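Local coordinates for L-lysine 6-oxidase (Marinomonas mediterranea, PDB 3WEU), which oxidises the epsilon-amino group of L-lysine with a cysteine tryptophylquinone cofactor, releasing ammonium and the hydrogen peroxide that makes it antibacterial, at residues A[347-352]-A[405-410]; A[360-365]-A[397-402]; A[657-662]-A[673-678]. All blocks are in the same frame, centred on the assembly; numbering follows the deposited sequence.

Contact 1 (A[347-352]-A[405-410]). With EDO (1,2-ethanediol), chain N.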
# COMPACT_ATOMS: atom_id res chain seq x y z
N ARG A 347 -41.59 -12.35 4.16
CA ARG A 347 -41.49 -11.75 2.83
C ARG A 347 -41.86 -12.75 1.75
O ARG A 347 -41.37 -13.91 1.71
CB ARG A 347 -40.12 -11.17 2.53
CG ARG A 347 -39.63 -10.13 3.54
CD ARG A 347 -38.39 -9.38 3.00
NE ARG A 347 -37.98 -8.51 4.08
CZ ARG A 347 -37.31 -8.90 5.18
NH1 ARG A 347 -36.85 -10.11 5.33
NH2 ARG A 347 -37.06 -8.04 6.13
N GLN A 348 -42.78 -12.31 0.88
CA GLN A 348 -43.03 -13.03 -0.36
C GLN A 348 -41.77 -12.93 -1.21
O GLN A 348 -40.91 -12.04 -1.00
CB GLN A 348 -44.26 -12.41 -1.04
CG GLN A 348 -45.54 -12.60 -0.24
CD GLN A 348 -46.05 -14.05 -0.27
OE1 GLN A 348 -46.09 -14.66 -1.31
NE2 GLN A 348 -46.33 -14.61 0.87
N LEU A 349 -41.63 -13.84 -2.18
CA LEU A 349 -40.50 -13.83 -3.10
C LEU A 349 -40.61 -12.79 -4.19
O LEU A 349 -41.70 -12.64 -4.73
CB LEU A 349 -40.24 -15.18 -3.78
CG LEU A 349 -39.56 -16.23 -2.89
CD1 LEU A 349 -40.51 -16.68 -1.79
CD2 LEU A 349 -39.13 -17.44 -3.72
N ASP A 350 -39.51 -12.12 -4.52
CA ASP A 350 -39.50 -11.26 -5.69
C ASP A 350 -39.66 -12.12 -6.94
O ASP A 350 -39.22 -13.27 -6.99
CB ASP A 350 -38.16 -10.52 -5.84
CG ASP A 350 -38.03 -9.35 -4.90
OD1 ASP A 350 -38.93 -9.18 -4.06
OD2 ASP A 350 -37.00 -8.63 -4.96
N ASN A 351 -40.23 -11.55 -8.00
CA ASN A 351 -40.15 -12.20 -9.30
C ASN A 351 -38.68 -12.14 -9.81
O ASN A 351 -37.74 -11.54 -9.19
CB ASN A 351 -41.12 -11.50 -10.26
CG ASN A 351 -40.68 -10.09 -10.59
OD1 ASN A 351 -39.48 -9.79 -10.55
ND2 ASN A 351 -41.64 -9.22 -10.90
N LYS A 352 -38.40 -12.85 -10.86
CA LYS A 352 -37.05 -12.82 -11.40
C LYS A 352 -37.02 -12.02 -12.70
O LYS A 352 -36.40 -12.42 -13.67
CB LYS A 352 -36.52 -14.19 -11.52
CG LYS A 352 -36.13 -14.68 -10.04
CD LYS A 352 -35.27 -15.90 -10.10
CE LYS A 352 -34.74 -16.38 -8.77
NZ LYS A 352 -35.82 -16.60 -7.83
N LEU A 405 -37.77 -16.95 2.50
CA LEU A 405 -37.69 -18.36 2.35
C LEU A 405 -37.66 -18.74 0.86
O LEU A 405 -37.91 -17.91 -0.06
CB LEU A 405 -38.91 -19.00 2.99
CG LEU A 405 -39.07 -18.80 4.50
CD1 LEU A 405 -40.37 -19.39 5.00
CD2 LEU A 405 -37.94 -19.38 5.31
N ASP A 406 -37.37 -20.00 0.58
CA ASP A 406 -37.54 -20.46 -0.78
C ASP A 406 -39.02 -20.71 -1.07
O ASP A 406 -39.81 -20.74 -0.16
CB ASP A 406 -36.58 -21.63 -1.17
CG ASP A 406 -36.91 -22.96 -0.57
OD1 ASP A 406 -38.11 -23.35 -0.60
OD2 ASP A 406 -35.94 -23.73 -0.18
N ALA A 407 -39.36 -20.85 -2.33
CA ALA A 407 -40.75 -20.85 -2.74
C ALA A 407 -41.51 -22.04 -2.17
O ALA A 407 -42.66 -21.89 -1.77
CB ALA A 407 -40.86 -20.82 -4.25
N THR A 408 -40.82 -23.15 -1.99
CA THR A 408 -41.46 -24.35 -1.44
C THR A 408 -41.66 -24.25 0.07
O THR A 408 -42.76 -24.52 0.59
CB THR A 408 -40.74 -25.63 -1.92
OG1 THR A 408 -40.81 -25.63 -3.36
CG2 THR A 408 -41.37 -26.90 -1.30
N GLN A 409 -40.62 -23.76 0.79
CA GLN A 409 -40.82 -23.51 2.19
C GLN A 409 -41.97 -22.60 2.40
O GLN A 409 -42.77 -22.78 3.30
CB GLN A 409 -39.57 -22.92 2.81
CG GLN A 409 -38.37 -23.82 2.81
CD GLN A 409 -37.12 -23.10 3.32
OE1 GLN A 409 -36.72 -22.04 2.77
NE2 GLN A 409 -36.56 -23.61 4.41
N LEU A 410 -42.05 -21.55 1.61
CA LEU A 410 -43.07 -20.53 1.89
C LEU A 410 -44.47 -21.04 1.51
O LEU A 410 -45.46 -20.79 2.23
CB LEU A 410 -42.73 -19.27 1.15
CG LEU A 410 -43.66 -18.11 1.35
CD1 LEU A 410 -43.52 -17.53 2.76
CD2 LEU A 410 -43.49 -17.00 0.32
C1 EDO N . -39.15 -18.90 -8.57
O1 EDO N . -38.21 -17.92 -9.07
C2 EDO N . -38.79 -19.53 -7.22
O2 EDO N . -37.42 -19.31 -6.90
O HOH W 1 -39.93 -15.31 3.52

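Contact 2 (A[360-365]-A[397-402])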
# COMPACT_ATOMS: atom_id res chain seq x y z
N PRO A 360 -41.35 -7.27 -2.88
CA PRO A 360 -41.36 -7.54 -1.44
C PRO A 360 -39.97 -7.67 -0.75
O PRO A 360 -39.89 -7.38 0.46
CB PRO A 360 -42.14 -8.86 -1.31
CG PRO A 360 -42.77 -9.09 -2.68
CD PRO A 360 -42.11 -8.25 -3.67
N GLN A 361 -38.95 -8.15 -1.45
CA GLN A 361 -37.62 -8.32 -0.80
C GLN A 361 -36.86 -7.02 -0.66
O GLN A 361 -35.80 -7.02 -0.05
CB GLN A 361 -36.83 -9.41 -1.50
CG GLN A 361 -37.51 -10.77 -1.28
CD GLN A 361 -36.76 -11.92 -1.87
OE1 GLN A 361 -37.19 -12.56 -2.87
NE2 GLN A 361 -35.70 -12.27 -1.21
N GLN A 362 -37.42 -5.90 -1.16
CA GLN A 362 -36.89 -4.57 -0.90
C GLN A 362 -37.55 -3.89 0.27
O GLN A 362 -37.19 -2.76 0.59
CB GLN A 362 -36.93 -3.70 -2.20
CG GLN A 362 -35.77 -3.96 -3.12
CD GLN A 362 -35.71 -5.43 -3.57
OE1 GLN A 362 -34.93 -6.23 -3.05
NE2 GLN A 362 -36.54 -5.79 -4.51
N VAL A 363 -38.53 -4.55 0.90
CA VAL A 363 -39.23 -4.05 2.04
C VAL A 363 -38.62 -4.62 3.32
O VAL A 363 -38.56 -5.83 3.53
CB VAL A 363 -40.72 -4.41 1.98
CG1 VAL A 363 -41.48 -3.76 3.11
CG2 VAL A 363 -41.34 -3.90 0.66
N LEU A 364 -38.21 -3.73 4.20
CA LEU A 364 -37.63 -4.18 5.47
C LEU A 364 -38.70 -4.51 6.47
O LEU A 364 -38.70 -5.59 7.00
CB LEU A 364 -36.78 -3.06 6.04
CG LEU A 364 -36.29 -3.28 7.46
CD1 LEU A 364 -35.35 -4.46 7.44
CD2 LEU A 364 -35.60 -2.04 8.03
N MET A 365 -39.59 -3.55 6.77
CA MET A 365 -40.52 -3.63 7.93
C MET A 365 -41.96 -3.93 7.52
O MET A 365 -42.38 -3.60 6.39
CB MET A 365 -40.58 -2.31 8.71
CG MET A 365 -39.30 -1.80 9.29
SD MET A 365 -38.66 -2.99 10.48
CE MET A 365 -37.44 -1.97 11.28
N ASN A 397 -29.38 -3.41 -12.94
CA ASN A 397 -28.75 -4.44 -12.11
C ASN A 397 -29.79 -4.98 -11.11
O ASN A 397 -30.54 -4.19 -10.48
CB ASN A 397 -27.60 -3.80 -11.40
CG ASN A 397 -26.79 -4.79 -10.59
OD1 ASN A 397 -26.54 -5.96 -11.02
ND2 ASN A 397 -26.44 -4.37 -9.36
N VAL A 398 -29.84 -6.29 -10.96
CA VAL A 398 -30.86 -6.91 -10.09
C VAL A 398 -30.47 -6.69 -8.63
O VAL A 398 -29.31 -6.99 -8.23
CB VAL A 398 -30.97 -8.39 -10.38
CG1 VAL A 398 -31.94 -9.12 -9.44
CG2 VAL A 398 -31.47 -8.59 -11.83
N VAL A 399 -31.46 -6.23 -7.88
CA VAL A 399 -31.34 -5.96 -6.43
C VAL A 399 -32.21 -6.98 -5.69
O VAL A 399 -33.30 -7.32 -6.11
CB VAL A 399 -31.84 -4.55 -6.14
CG1 VAL A 399 -32.01 -4.24 -4.66
CG2 VAL A 399 -30.90 -3.56 -6.80
N GLU A 400 -31.72 -7.47 -4.55
CA GLU A 400 -32.56 -8.28 -3.68
C GLU A 400 -32.07 -8.06 -2.25
O GLU A 400 -31.12 -8.67 -1.81
CB GLU A 400 -32.53 -9.75 -4.08
CG GLU A 400 -33.54 -10.53 -3.31
CD GLU A 400 -33.21 -11.99 -3.24
OE1 GLU A 400 -33.71 -12.73 -4.16
OE2 GLU A 400 -32.45 -12.43 -2.30
N LYS A 401 -32.67 -7.12 -1.58
CA LYS A 401 -32.05 -6.53 -0.37
C LYS A 401 -32.17 -7.45 0.84
O LYS A 401 -31.18 -7.60 1.63
CB LYS A 401 -32.72 -5.25 -0.05
CG LYS A 401 -32.41 -4.12 -1.00
CD LYS A 401 -33.03 -2.82 -0.50
CE LYS A 401 -32.53 -1.66 -1.38
NZ LYS A 401 -32.97 -0.37 -0.78
N PHE A 402 -33.37 -8.02 1.02
CA PHE A 402 -33.72 -8.80 2.24
C PHE A 402 -34.24 -10.18 1.94
O PHE A 402 -34.74 -10.47 0.84
CB PHE A 402 -34.75 -8.03 3.11
CG PHE A 402 -34.29 -6.62 3.45
CD1 PHE A 402 -33.25 -6.43 4.38
CD2 PHE A 402 -34.89 -5.52 2.89
CE1 PHE A 402 -32.80 -5.19 4.70
CE2 PHE A 402 -34.44 -4.26 3.21
CZ PHE A 402 -33.41 -4.08 4.12
O HOH W 2 -35.84 -0.48 -0.19

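Contact 3 (A[657-662]-A[673-678])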
# COMPACT_ATOMS: atom_id res chain seq x y z
N PHE A 657 -3.56 -8.41 22.83
CA PHE A 657 -4.67 -7.73 23.42
C PHE A 657 -4.22 -6.44 24.02
O PHE A 657 -3.21 -6.42 24.68
CB PHE A 657 -5.25 -8.63 24.48
CG PHE A 657 -6.28 -8.00 25.32
CD1 PHE A 657 -7.57 -7.91 24.84
CD2 PHE A 657 -5.98 -7.53 26.60
CE1 PHE A 657 -8.60 -7.37 25.63
CE2 PHE A 657 -6.98 -6.96 27.37
CZ PHE A 657 -8.29 -6.87 26.88
N LYS A 658 -4.99 -5.37 23.87
CA LYS A 658 -4.71 -4.15 24.59
C LYS A 658 -5.98 -3.60 25.07
O LYS A 658 -7.00 -3.58 24.32
CB LYS A 658 -4.04 -3.15 23.66
CG LYS A 658 -3.41 -1.95 24.38
CD LYS A 658 -2.35 -1.22 23.53
CE LYS A 658 -1.85 -2.10 22.37
NZ LYS A 658 -0.42 -1.90 22.05
N GLU A 659 -5.96 -3.14 26.30
CA GLU A 659 -7.13 -2.48 26.89
C GLU A 659 -6.89 -1.00 26.77
O GLU A 659 -5.96 -0.45 27.42
CB GLU A 659 -7.27 -2.93 28.32
CG GLU A 659 -8.45 -2.33 29.05
CD GLU A 659 -8.64 -2.87 30.48
OE1 GLU A 659 -8.11 -3.96 30.84
OE2 GLU A 659 -9.35 -2.18 31.23
N VAL A 660 -7.69 -0.32 25.94
CA VAL A 660 -7.45 1.11 25.68
C VAL A 660 -8.43 1.90 26.54
O VAL A 660 -9.64 1.65 26.46
CB VAL A 660 -7.72 1.42 24.21
CG1 VAL A 660 -7.72 2.93 23.93
CG2 VAL A 660 -6.77 0.66 23.29
N LEU A 661 -7.95 2.82 27.35
CA LEU A 661 -8.80 3.64 28.16
C LEU A 661 -9.51 4.68 27.29
O LEU A 661 -8.89 5.26 26.41
CB LEU A 661 -8.02 4.30 29.29
CG LEU A 661 -7.30 3.31 30.21
CD1 LEU A 661 -6.56 4.10 31.25
CD2 LEU A 661 -8.22 2.22 30.85
N VAL A 662 -10.81 4.94 27.55
CA VAL A 662 -11.51 5.83 26.64
C VAL A 662 -10.87 7.24 26.57
O VAL A 662 -10.83 7.86 25.51
CB VAL A 662 -13.01 5.86 26.93
CG1 VAL A 662 -13.66 6.95 26.10
CG2 VAL A 662 -13.57 4.50 26.50
N GLU A 673 -12.55 5.81 33.18
CA GLU A 673 -13.37 4.84 33.91
C GLU A 673 -13.92 3.74 33.01
O GLU A 673 -14.34 2.72 33.49
CB GLU A 673 -14.48 5.52 34.61
CG GLU A 673 -13.96 6.33 35.82
CD GLU A 673 -15.06 7.09 36.60
OE1 GLU A 673 -16.18 6.54 36.72
OE2 GLU A 673 -14.76 8.22 37.10
N THR A 674 -13.91 3.99 31.71
CA THR A 674 -14.34 3.07 30.69
C THR A 674 -13.19 2.66 29.78
O THR A 674 -12.26 3.48 29.50
CB THR A 674 -15.50 3.70 29.93
OG1 THR A 674 -16.56 4.00 30.83
CG2 THR A 674 -16.01 2.82 28.95
N SER A 675 -13.16 1.39 29.37
CA SER A 675 -12.11 0.94 28.49
C SER A 675 -12.66 0.12 27.39
O SER A 675 -13.84 -0.33 27.43
CB SER A 675 -11.00 0.21 29.24
OG SER A 675 -11.52 -0.98 29.75
N LEU A 676 -11.83 -0.06 26.37
CA LEU A 676 -12.18 -0.74 25.13
C LEU A 676 -11.19 -1.85 24.95
O LEU A 676 -9.96 -1.59 24.83
CB LEU A 676 -11.95 0.22 23.92
CG LEU A 676 -12.49 1.63 24.12
CD1 LEU A 676 -11.87 2.58 23.11
CD2 LEU A 676 -14.00 1.62 24.03
N PRO A 677 -11.69 -3.09 24.85
CA PRO A 677 -10.77 -4.16 24.59
C PRO A 677 -10.43 -4.22 23.11
O PRO A 677 -11.30 -4.23 22.24
CB PRO A 677 -11.59 -5.41 24.99
CG PRO A 677 -13.02 -5.00 24.78
CD PRO A 677 -13.07 -3.57 25.16
N VAL A 678 -9.18 -4.43 22.79
CA VAL A 678 -8.76 -4.55 21.40
C VAL A 678 -7.90 -5.78 21.21
O VAL A 678 -6.85 -5.94 21.83
CB VAL A 678 -7.94 -3.29 20.99
CG1 VAL A 678 -7.47 -3.39 19.56
CG2 VAL A 678 -8.79 -2.07 21.18

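Contact 1 (A[347-352]-A[405-410])
L349 and L410 have the most surface buried here, and their methyl groups meet where a loop segment without regular structure passes the first turn of a helix. The two side chains slide past each other in opposite directions, and L349 CD1 packs against L410 CD2 at 3.7 Å. The same CD1 also lies 3.4 Å from L405 O, on the backbone just ahead of the helix. The second branch of L349 takes a different partner: CD2 rests beside the opening residue of the helix, 3.7 Å from A407 N and about as close to A407 CB. L349 thus divides its two methyls between the backbone ahead of the helix with L410 (CD1) and the first helical residue (CD2). L410 reaches back to it because its CG stands anti to the backbone N (chi1 -178°), which carries CD2 toward the loop. That CD2 also meets the amide end of Q348, whose chain, bent at chi2, crosses L410 at about a right angle and brings NE2 to 3.8 Å; the amide nitrogen finds its hydrogen bond at Y343 OH.

Polar contact between the two backbones runs through one water, which donates to R347 O at 2.7 Å and accepts from L405 N. The helix start itself is held by a capping box: Q409 N gives a nearly straight bond (174°) to D406 OD1, and D406 N returns one to Q409 OE1 in its carbonyl plane at 3.1 Å. Nearby, an ethanediol, probably from the crystallisation liquor, is bound by K352 NZ and touches A407 CB.

The contact joins the loop after helix 336-344 to the N-terminal end of helix 407-418, whose start also packs on helix 261-272 through D406, T408 and Q409.

Contact 2 (A[360-365]-A[397-402])
Q361 and F402 are linked by two hydrogen bonds, each residue donating one. F402 N donates to Q361 O (2.8 Å), and Q361 NE2 returns the bond to F402 O at 2.9 Å, almost straight at 169° and close to the plane of its own amide. The Q361 chain runs extended beyond CG, placing its NE2 beside the F402 carbonyl. A third bond comes from the next glutamine: K401 N donates to Q362 OE1 at 2.8 Å, in the carbonyl plane. Here the bend at chi2 (58°) turns the amide so that OE1 faces K401 N, while D350 OD2 takes its NE2.

The E400 carboxylate lies beside the Q361 amide without being hydrogen-bonded to it, the two planes 31° apart; its OE2 is bonded to S383 N. One water bridges Q362 O and K401 NZ, an ammonium that also donates to E525 O and N522 O.

Apolar packing centres on the F402 ring. L364 CD1 sits over one face, a CH-pi contact 4.0 Å from the ring centroid, and K401 CB covers the opposite face near the rim. The backbone of Q362 approaches the ring edge. Next to it, the aliphatic part of Q362 crosses that of K401 at about a right angle, Q362 CG lying 4.0 Å from K401 CD. V521 and S578 of strands 518-522 and 575-579 also touch F402.

A 3-10 turn, 360-362, is thereby joined by one backbone bond and two glutamine side-chain bonds to the short strand 400-402, which belongs to the C-terminal domain of the L-lysine epsilon-oxidase family.

Contact 3 (A[657-662]-A[673-678])
A two-stranded antiparallel beta ribbon is formed by K658-L661 and S675-V678, connected at one end through helix 662-666 and a following loop. The short strand axes approach to 4.5 Å, with their directions 155° apart. K658 pairs with V678 and V660 with L676 as hydrogen-bonded pairs; E659-P677 and L661-S675 are the non-hydrogen-bonded ones. Having no amide hydrogen, P677 fits a non-hydrogen-bonded site, so the ladder passes it without losing a bond. Each hydrogen-bonded pair is joined by two bonds, such as V660 N to L676 O at 2.8 Å, and V662 N to T674 O adds another beyond the last bridge. Flanking them, F657 CA lies 3.2 Å from V678 O, a CA-H...O contact.

On the face of V660 and V678 the contact is aliphatic. V660 CG2 meets V678 CG2 at 4.0 Å, the two side chains crossing diagonally between neighbouring pairs, and L676 continues the row toward V662, where its CD2 touches V662 CG2 at 3.8 Å. The face of E659 and P677 is more mixed. F657, just before the first bridge, swings its ring across to P677, which lies at the ring edge with CB 3.6 Å from F657 CE1; the ring also stacks with H603. L661 CD2 lies 3.8 Å from S675 CB, and L661 packs on G667 of the second subunit, so L661 also touches the neighbouring chain.

E659 and S675 make the polar side-chain link. The glutamate chain is fully extended, with CG anti to the backbone N (chi1 -180°), and reaches diagonally along the strands. S675 OG donates to E659 OE2 at 2.9 Å, meeting it on the anti side and 34° out of the carboxylate plane.

How the contacts relate
Contacts 1 and 2 adjoin, their centres 12 Å apart. Both join the loop after helix 336-344 to the chain leading from strand 400-402 into helix 407-418, with 360-365 and 397-402 falling between the two segments of contact 1. R347 and D350 tie them together: R347 NE lies 2.8 Å from V363 O, D350 OD1 is equally close to Q361 N, and the R347 guanidinium packs on F402 CB. Contact 3 stands apart, its centre 45 Å from contact 1 and 38 Å from contact 2. None of the three contains C516 or W581, the residues cross-linked as the cofactor.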